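Local coordinates for protein dimethylsulfoniopropionate lyase (Roseovarius nubinhibens, PDB 4B29) that probably cleaves dimethylsulfoniopropionate to release dimethyl sulfide, using a metal-dependent cupin barrel that holds a zinc ion, at residues R25-H30 against A93-W98; D37-L42 against L201-G206. One frame throughout, in Å; residues are numbered along the deposited sequence.

Contact 1 of 2, residues R25-H30 against A93-W98. With PO4 (phosphate ion), chain C; PO4 (phosphate ion), chain D.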
ATOM      1  N   ARG A  25       4.781  14.742  12.300  1.00 17.00           N
ATOM      2  CA  ARG A  25       5.789  13.824  12.847  1.00 16.70           C
ATOM      3  C   ARG A  25       5.190  12.817  13.837  1.00 16.65           C
ATOM      4  O   ARG A  25       5.501  11.612  13.820  1.00 16.49           O
ATOM      5  CB  ARG A  25       6.975  14.635  13.453  1.00 15.32           C
ATOM      6  CG  ARG A  25       8.113  13.774  13.939  1.00 17.12           C
ATOM      7  CD  ARG A  25       9.153  14.607  14.793  1.00 14.75           C
ATOM      8  NE  ARG A  25       9.784  15.684  14.003  1.00 15.28           N
ATOM      9  CZ  ARG A  25      11.118  15.750  13.788  1.00 13.75           C
ATOM     10  NH1 ARG A  25      11.917  14.763  14.221  1.00 13.33           N
ATOM     11  NH2 ARG A  25      11.626  16.788  13.120  1.00 13.64           N
ATOM     12  N   ALA A  26       4.291  13.284  14.699  1.00 15.79           N
ATOM     13  CA  ALA A  26       3.742  12.392  15.687  1.00 16.10           C
ATOM     14  C   ALA A  26       2.813  11.333  15.027  1.00 15.32           C
ATOM     15  O   ALA A  26       2.835  10.175  15.420  1.00 16.45           O
ATOM     16  CB  ALA A  26       2.923  13.221  16.751  1.00 16.90           C
ATOM     17  N   ALA A  27       2.019  11.781  14.074  1.00 15.84           N
ATOM     18  CA  ALA A  27       1.007  10.907  13.395  1.00 15.40           C
ATOM     19  C   ALA A  27       1.799   9.845  12.596  1.00 15.59           C
ATOM     20  O   ALA A  27       1.430   8.671  12.611  1.00 14.87           O
ATOM     21  CB  ALA A  27       0.134  11.697  12.473  1.00 16.39           C
ATOM     22  N   LEU A  28       2.878  10.265  11.921  1.00 13.98           N
ATOM     23  CA  LEU A  28       3.653   9.289  11.105  1.00 13.45           C
ATOM     24  C   LEU A  28       4.449   8.356  11.974  1.00 13.86           C
ATOM     25  O   LEU A  28       4.647   7.190  11.621  1.00 12.55           O
ATOM     26  CB  LEU A  28       4.563   9.985  10.089  1.00 13.30           C
ATOM     27  CG  LEU A  28       3.755  10.822   9.056  1.00 18.55           C
ATOM     28  CD1 LEU A  28       4.615  11.275   7.946  1.00 24.48           C
ATOM     29  CD2 LEU A  28       2.508  10.186   8.530  1.00 28.67           C
ATOM     30  N   THR A  29       4.932   8.842  13.127  1.00 13.13           N
ATOM     31  CA  THR A  29       5.654   7.971  14.050  1.00 14.18           C
ATOM     32  C   THR A  29       4.710   6.919  14.650  1.00 14.84           C
ATOM     33  O   THR A  29       5.068   5.761  14.783  1.00 15.05           O
ATOM     34  CB  THR A  29       6.393   8.809  15.128  1.00 15.36           C
ATOM     35  OG1 THR A  29       7.316   9.652  14.424  1.00 16.84           O
ATOM     36  CG2 THR A  29       7.154   7.887  16.094  1.00 18.35           C
ATOM     37  N   HIS A  30       3.470   7.343  14.961  1.00 13.87           N
ATOM     38  CA  HIS A  30       2.497   6.418  15.493  1.00 15.50           C
ATOM     39  C   HIS A  30       2.153   5.374  14.393  1.00 13.94           C
ATOM     40  O   HIS A  30       2.040   4.166  14.699  1.00 14.34           O
ATOM     41  CB  HIS A  30       1.251   7.178  15.958  1.00 16.55           C
ATOM     42  CG  HIS A  30       0.120   6.271  16.335  1.00 22.09           C
ATOM     43  ND1 HIS A  30       0.102   5.561  17.521  1.00 27.49           N
ATOM     44  CD2 HIS A  30      -1.022   5.945  15.674  1.00 25.82           C
ATOM     45  CE1 HIS A  30      -1.016   4.843  17.579  1.00 28.45           C
ATOM     46  NE2 HIS A  30      -1.707   5.051  16.470  1.00 25.25           N
ATOM     47  N   ALA A  93      -3.277  10.385   6.998  1.00 15.29           N
ATOM     48  CA  ALA A  93      -3.569  10.780   5.631  1.00 16.53           C
ATOM     49  C   ALA A  93      -3.281  12.249   5.286  1.00 17.32           C
ATOM     50  O   ALA A  93      -2.823  12.520   4.197  1.00 16.36           O
ATOM     51  CB  ALA A  93      -5.009  10.367   5.216  1.00 17.75           C
ATOM     52  N   PRO A  94      -3.580  13.196   6.205  1.00 17.47           N
ATOM     53  CA  PRO A  94      -3.300  14.614   5.865  1.00 18.12           C
ATOM     54  C   PRO A  94      -1.835  15.007   5.963  1.00 18.49           C
ATOM     55  O   PRO A  94      -1.492  16.172   5.729  1.00 18.14           O
ATOM     56  CB  PRO A  94      -4.069  15.410   6.956  1.00 19.67           C
ATOM     57  CG  PRO A  94      -5.007  14.443   7.592  1.00 21.39           C
ATOM     58  CD  PRO A  94      -4.359  13.058   7.450  1.00 18.26           C
ATOM     59  N   HIS A  95      -0.980  14.036   6.273  1.00 17.38           N
ATOM     60  CA  HIS A  95       0.441  14.312   6.584  1.00 16.69           C
ATOM     61  C   HIS A  95       1.386  13.592   5.654  1.00 16.78           C
ATOM     62  O   HIS A  95       2.597  13.837   5.720  1.00 17.27           O
ATOM     63  CB  HIS A  95       0.747  13.867   7.997  1.00 16.90           C
ATOM     64  CG  HIS A  95      -0.071  14.582   9.022  1.00 19.35           C
ATOM     65  ND1 HIS A  95       0.036  15.947   9.225  1.00 19.33           N
ATOM     66  CD2 HIS A  95      -1.021  14.139   9.874  1.00 19.24           C
ATOM     67  CE1 HIS A  95      -0.821  16.312  10.168  1.00 23.32           C
ATOM     68  NE2 HIS A  95      -1.465  15.233  10.590  1.00 21.81           N
ATOM     69  N   VAL A  96       0.867  12.712   4.804  1.00 15.78           N
ATOM     70  CA  VAL A  96       1.765  11.943   3.930  1.00 16.15           C
ATOM     71  C   VAL A  96       1.896  12.538   2.564  1.00 16.15           C
ATOM     72  O   VAL A  96       1.070  13.363   2.120  1.00 17.17           O
ATOM     73  CB  VAL A  96       1.340  10.445   3.811  1.00 15.08           C
ATOM     74  CG1 VAL A  96       1.350   9.756   5.181  1.00 15.15           C
ATOM     75  CG2 VAL A  96      -0.029  10.325   3.141  1.00 16.42           C
ATOM     76  N   GLU A  97       2.936  12.107   1.839  1.00 15.42           N
ATOM     77  CA  GLU A  97       3.144  12.505   0.476  1.00 16.01           C
ATOM     78  C   GLU A  97       2.427  11.535  -0.484  1.00 16.89           C
ATOM     79  O   GLU A  97       2.975  10.489  -0.879  1.00 14.89           O
ATOM     80  CB  GLU A  97       4.672  12.579   0.160  1.00 16.86           C
ATOM     81  CG  GLU A  97       4.888  12.940  -1.289  1.00 19.85           C
ATOM     82  CD  GLU A  97       6.349  12.783  -1.673  1.00 29.38           C
ATOM     83  OE1 GLU A  97       7.169  13.591  -1.186  1.00 28.24           O
ATOM     84  OE2 GLU A  97       6.665  11.857  -2.439  1.00 29.75           O
ATOM     85  N   TRP A  98       1.193  11.878  -0.880  1.00 15.78           N
ATOM     86  CA  TRP A  98       0.416  11.033  -1.791  1.00 16.78           C
ATOM     87  C   TRP A  98       0.935  11.153  -3.195  1.00 17.96           C
ATOM     88  O   TRP A  98       1.321  12.267  -3.652  1.00 18.76           O
ATOM     89  CB  TRP A  98      -1.093  11.403  -1.753  1.00 15.51           C
ATOM     90  CG  TRP A  98      -1.719  11.060  -0.498  1.00 14.54           C
ATOM     91  CD1 TRP A  98      -1.953  11.893   0.571  1.00 13.92           C
ATOM     92  CD2 TRP A  98      -2.231   9.774  -0.131  1.00 15.07           C
ATOM     93  NE1 TRP A  98      -2.551  11.178   1.595  1.00 15.32           N
ATOM     94  CE2 TRP A  98      -2.747   9.882   1.166  1.00 16.39           C
ATOM     95  CE3 TRP A  98      -2.259   8.511  -0.787  1.00 13.91           C
ATOM     96  CZ2 TRP A  98      -3.295   8.785   1.861  1.00 16.14           C
ATOM     97  CZ3 TRP A  98      -2.841   7.415  -0.120  1.00 14.61           C
ATOM     98  CH2 TRP A  98      -3.348   7.549   1.181  1.00 15.20           C
TER
HETATM   99  P   PO4 C1198       8.677  18.929  11.961  1.00 23.42           P
HETATM  100  O1  PO4 C1198       7.728  20.108  12.193  1.00 25.32           O
HETATM  101  O2  PO4 C1198       9.960  19.071  12.687  1.00 23.83           O
HETATM  102  O3  PO4 C1198       8.053  17.675  12.549  1.00 27.40           O
HETATM  103  O4  PO4 C1198       8.957  18.923  10.485  1.00 22.77           O
HETATM  104  P   PO4 D1199       4.624  18.604  11.192  0.80 36.41           P
HETATM  105  O1  PO4 D1199       3.167  18.628  11.588  0.80 35.34           O
HETATM  106  O2  PO4 D1199       5.171  19.995  11.535  0.80 35.26           O
HETATM  107  O3  PO4 D1199       5.433  17.497  11.885  0.80 30.49           O
HETATM  108  O4  PO4 D1199       4.796  18.423   9.694  0.80 37.22           O
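Leu28 meets Val96 and His95 with its two methyl branches. Its CD2 lies 3.6 Å from Val96 CG1, the one apolar side-chain pair of the contact. The same methyl carbon, CD2, is 4.1 Å from His95 CB. The other branch reaches the backbone, with Leu28 CD1 3.9 Å from His95 O. Ala27, the residue before it on the helix, adds its CB, 3.7 Å from His95 CD2 and oblique to the imidazole. His95 has its CG anti to the carbonyl carbon (chi1 -61°), which turns the ring toward Ala27; CB, fixed by the backbone, packs against Leu28. These are van der Waals contacts.

The contact lies in the N-terminal helical part that accompanies the cupin barrel. The first turns of helix 24-41 pack here on the loop that follows helix 83-92. Leu28 also touches Ala92, Trp57 and His126, so it is buried among several elements. Val96 is held by backbone bonding to His63. Its CG2 branch lies over one face of the Trp98 indole, toward the rim. Trp98 in turn closes the loop on itself: its NE1 donates to Ala93 O at 2.9 Å, in the carbonyl plane and on a lone pair.

Two phosphate ions, probably from the crystallisation liquor, are held differently. Arg25 NE and NH2 grip the chain C phosphate at the guanidinium edge; the NE bond to O3 is nearly straight (171°). The backbone Arg25 N donates to O3 of the chain D phosphate at 2.9 Å. Gly24 N also bonds phosphate. Both N-H groups lie in the first helical turn, where the helix dipole would favour an anion. Arg25 O accepts from Thr29 N and, on the opposite face of its plane, from Thr29 OG1 at 2.7 Å.

Contact 2 of 2, residues D37-L42 against L201-G206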
ATOM      1  N   ASP A  37       4.243  -3.267  14.269  1.00 12.21           N
ATOM      2  CA  ASP A  37       3.489  -4.269  15.033  1.00 12.42           C
ATOM      3  C   ASP A  37       2.787  -5.234  14.042  1.00 12.11           C
ATOM      4  O   ASP A  37       2.732  -6.452  14.305  1.00 13.18           O
ATOM      5  CB  ASP A  37       2.386  -3.587  15.860  1.00 13.80           C
ATOM      6  CG  ASP A  37       2.929  -2.837  17.104  1.00 18.24           C
ATOM      7  OD1 ASP A  37       4.085  -3.070  17.517  1.00 19.38           O
ATOM      8  OD2 ASP A  37       2.126  -2.043  17.656  1.00 20.89           O
ATOM      9  N   TRP A  38       2.259  -4.656  12.971  1.00 11.57           N
ATOM     10  CA  TRP A  38       1.563  -5.438  11.897  1.00 11.03           C
ATOM     11  C   TRP A  38       2.566  -6.420  11.283  1.00 11.89           C
ATOM     12  O   TRP A  38       2.298  -7.623  11.164  1.00 11.37           O
ATOM     13  CB  TRP A  38       1.042  -4.458  10.892  1.00 11.69           C
ATOM     14  CG  TRP A  38       0.316  -4.999   9.684  1.00 11.58           C
ATOM     15  CD1 TRP A  38       0.780  -4.994   8.383  1.00 10.79           C
ATOM     16  CD2 TRP A  38      -1.036  -5.471   9.630  1.00 12.28           C
ATOM     17  NE1 TRP A  38      -0.231  -5.431   7.518  1.00 11.41           N
ATOM     18  CE2 TRP A  38      -1.341  -5.727   8.273  1.00 12.20           C
ATOM     19  CE3 TRP A  38      -2.035  -5.667  10.609  1.00 14.58           C
ATOM     20  CZ2 TRP A  38      -2.592  -6.195   7.861  1.00 13.11           C
ATOM     21  CZ3 TRP A  38      -3.292  -6.138  10.191  1.00 15.41           C
ATOM     22  CH2 TRP A  38      -3.532  -6.405   8.829  1.00 12.63           C
ATOM     23  N   HIS A  39       3.755  -5.911  10.906  1.00 10.86           N
ATOM     24  CA  HIS A  39       4.770  -6.799  10.373  1.00 11.25           C
ATOM     25  C   HIS A  39       5.132  -7.939  11.317  1.00 11.43           C
ATOM     26  O   HIS A  39       5.206  -9.088  10.898  1.00 12.47           O
ATOM     27  CB  HIS A  39       6.011  -5.945  10.012  1.00 10.61           C
ATOM     28  CG  HIS A  39       7.171  -6.731   9.495  1.00 10.41           C
ATOM     29  ND1 HIS A  39       8.102  -7.319  10.320  1.00 14.18           N
ATOM     30  CD2 HIS A  39       7.609  -6.909   8.225  1.00 12.81           C
ATOM     31  CE1 HIS A  39       9.020  -7.920   9.576  1.00 14.21           C
ATOM     32  NE2 HIS A  39       8.733  -7.696   8.311  1.00 12.63           N
ATOM     33  N   GLU A  40       5.326  -7.621  12.609  1.00 11.53           N
ATOM     34  CA  GLU A  40       5.734  -8.598  13.615  0.50 13.24           C
ATOM     35  C   GLU A  40       4.655  -9.664  13.743  1.00 12.93           C
ATOM     36  O   GLU A  40       4.950 -10.830  13.988  1.00 13.29           O
ATOM     37  CB  GLU A  40       5.887  -7.919  15.001  0.50 13.66           C
ATOM     38  CG  GLU A  40       6.244  -8.952  16.089  0.50 19.76           C
ATOM     39  CD  GLU A  40       6.846  -8.359  17.354  0.50 28.64           C
ATOM     40  OE1 GLU A  40       6.453  -7.240  17.752  0.50 31.79           O
ATOM     41  OE2 GLU A  40       7.714  -9.031  17.961  0.50 33.70           O
ATOM     42  N   ALA A  41       3.401  -9.225  13.623  1.00 12.41           N
ATOM     43  CA  ALA A  41       2.260 -10.143  13.832  1.00 12.73           C
ATOM     44  C   ALA A  41       1.977 -11.048  12.621  1.00 14.08           C
ATOM     45  O   ALA A  41       1.187 -12.000  12.773  1.00 14.23           O
ATOM     46  CB  ALA A  41       0.994  -9.348  14.161  1.00 14.29           C
ATOM     47  N   LEU A  42       2.553 -10.737  11.452  1.00 12.07           N
ATOM     48  CA  LEU A  42       2.254 -11.504  10.199  1.00 11.19           C
ATOM     49  C   LEU A  42       3.461 -12.398   9.836  1.00 12.44           C
ATOM     50  O   LEU A  42       4.475 -11.893   9.316  1.00 11.25           O
ATOM     51  CB  LEU A  42       1.944 -10.560   9.028  1.00 11.43           C
ATOM     52  CG  LEU A  42       0.610  -9.824   9.104  1.00 12.51           C
ATOM     53  CD1 LEU A  42       0.519  -8.786   8.011  1.00 14.33           C
ATOM     54  CD2 LEU A  42      -0.538 -10.822   8.919  1.00 15.13           C
ATOM     55  N   LEU A 201      -1.128  -2.469   2.729  1.00  9.56           N
ATOM     56  CA  LEU A 201       0.226  -2.106   3.176  1.00  9.24           C
ATOM     57  C   LEU A 201       1.128  -3.197   2.576  1.00  9.62           C
ATOM     58  O   LEU A 201       0.857  -4.407   2.733  1.00 10.15           O
ATOM     59  CB  LEU A 201       0.295  -2.024   4.716  1.00  9.12           C
ATOM     60  CG  LEU A 201       1.693  -1.523   5.152  1.00 10.82           C
ATOM     61  CD1 LEU A 201       1.593  -0.599   6.395  1.00 12.86           C
ATOM     62  CD2 LEU A 201       2.555  -2.746   5.458  1.00  9.89           C
ATOM     63  N   VAL A 202       2.176  -2.775   1.866  1.00  9.18           N
ATOM     64  CA  VAL A 202       2.862  -3.701   0.938  1.00  9.56           C
ATOM     65  C   VAL A 202       4.369  -3.615   1.180  1.00  9.64           C
ATOM     66  O   VAL A 202       4.895  -2.523   1.372  1.00 10.67           O
ATOM     67  CB  VAL A 202       2.562  -3.250  -0.494  1.00 10.88           C
ATOM     68  CG1 VAL A 202       3.319  -4.088  -1.542  1.00 13.07           C
ATOM     69  CG2 VAL A 202       1.025  -3.311  -0.733  1.00 12.24           C
ATOM     70  N   LEU A 203       5.020  -4.763   1.190  1.00  8.51           N
ATOM     71  CA  LEU A 203       6.500  -4.784   1.261  1.00  9.36           C
ATOM     72  C   LEU A 203       7.088  -5.084  -0.123  1.00  9.32           C
ATOM     73  O   LEU A 203       6.472  -5.798  -0.975  1.00  9.95           O
ATOM     74  CB  LEU A 203       6.982  -5.918   2.162  1.00  9.02           C
ATOM     75  CG  LEU A 203       6.379  -6.021   3.595  1.00  9.43           C
ATOM     76  CD1 LEU A 203       7.055  -7.098   4.386  1.00 10.07           C
ATOM     77  CD2 LEU A 203       6.526  -4.641   4.312  1.00 11.03           C
ATOM     78  N   TRP A 204       8.333  -4.598  -0.330  1.00  8.74           N
ATOM     79  CA  TRP A 204       9.014  -4.843  -1.617  1.00  9.17           C
ATOM     80  C   TRP A 204      10.432  -5.281  -1.334  1.00  9.49           C
ATOM     81  O   TRP A 204      11.031  -4.846  -0.321  1.00 10.39           O
ATOM     82  CB  TRP A 204       9.138  -3.528  -2.427  1.00  8.99           C
ATOM     83  CG  TRP A 204       7.879  -2.764  -2.692  1.00  9.23           C
ATOM     84  CD1 TRP A 204       7.008  -2.149  -1.759  1.00  9.72           C
ATOM     85  CD2 TRP A 204       7.261  -2.619  -3.953  1.00 10.97           C
ATOM     86  NE1 TRP A 204       5.968  -1.563  -2.433  1.00 10.27           N
ATOM     87  CE2 TRP A 204       6.097  -1.836  -3.774  1.00 11.91           C
ATOM     88  CE3 TRP A 204       7.607  -3.039  -5.248  1.00 12.24           C
ATOM     89  CZ2 TRP A 204       5.244  -1.483  -4.842  1.00 13.49           C
ATOM     90  CZ3 TRP A 204       6.743  -2.665  -6.336  1.00 13.09           C
ATOM     91  CH2 TRP A 204       5.608  -1.888  -6.117  1.00 13.00           C
ATOM     92  N   ARG A 205      10.950  -6.166  -2.182  1.00  8.05           N
ATOM     93  CA  ARG A 205      12.349  -6.564  -2.043  1.00  9.08           C
ATOM     94  C   ARG A 205      12.939  -7.005  -3.374  1.00 10.20           C
ATOM     95  O   ARG A 205      12.213  -7.193  -4.376  1.00 10.47           O
ATOM     96  CB  ARG A 205      12.519  -7.696  -1.023  1.00  9.45           C
ATOM     97  CG  ARG A 205      12.113  -9.062  -1.647  1.00  8.38           C
ATOM     98  CD  ARG A 205      12.062 -10.133  -0.542  1.00 10.49           C
ATOM     99  NE  ARG A 205      11.748 -11.442  -1.191  1.00 10.99           N
ATOM    100  CZ  ARG A 205      11.721 -12.597  -0.546  1.00 13.60           C
ATOM    101  NH1 ARG A 205      11.915 -12.672   0.785  1.00 13.02           N
ATOM    102  NH2 ARG A 205      11.470 -13.730  -1.242  1.00 16.21           N
ATOM    103  N   GLY A 206      14.269  -7.147  -3.381  1.00 10.86           N
ATOM    104  CA  GLY A 206      14.891  -7.877  -4.524  1.00 11.03           C
ATOM    105  C   GLY A 206      15.508  -6.951  -5.557  1.00 13.15           C
ATOM    106  O   GLY A 206      15.578  -5.720  -5.381  1.00 12.35           O
TER
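Trp38, Leu201, His39 and Leu203 share the burial almost equally, Trp38 slightly ahead. The pairs join the C-terminal end of helix 24-41 to strand 198-205 of the cupin barrel. Trp38 CD1 lies 4.1 Å from Leu201 CD2, and this methyl approaches the indole obliquely. The two side chains run antiparallel alongside one another. Next along, the Leu203 side chain lies roughly perpendicular to that of His39. Leu203 CD1 comes to the imidazole edge, in its plane, 3.9 Å from His39 CD2. With CG anti to the backbone N (chi1 178°), the His39 side chain extends far enough to bring this ring edge to the strand.

Leu42 CD1 lies over one face of the Trp38 indole, toward the rim. Phe45 of helix 43-48 touches both strand leucines. Ser157 OG is hydrogen-bonded to both Trp38 NE1 and Leu201 O, so it bridges the helix ring to the strand of the contact. His39 NE2 is hydrogen-bonded elsewhere, to Ala49 O. Each ring therefore offers carbon to its leucine while a nitrogen is satisfied by a residue outside the two segments, so the direct side-chain contact is apolar without stranding those two groups.

How the contacts relate
Both contacts use helix 24-41. Contact 1 takes its first turns and contact 2 its last, and the centres of the two are about 18 Å apart. Their nearest atoms stay about 7 Å from each other, so they do not touch. Residues 93-98 are a loop in the helical part, whereas residues 201-206 belong mostly to a barrel strand. One helix thus spans from that loop to the barrel wall. The zinc site of His150, Glu154 and His189 is nearer contact 2: the Leu203 side chain is about 11 Å from the zinc ion and about 7 Å from the Glu154 side chain. Contact 1 lies away from that site; its Val96 side chain is about 12 Å from a bound nickel ion.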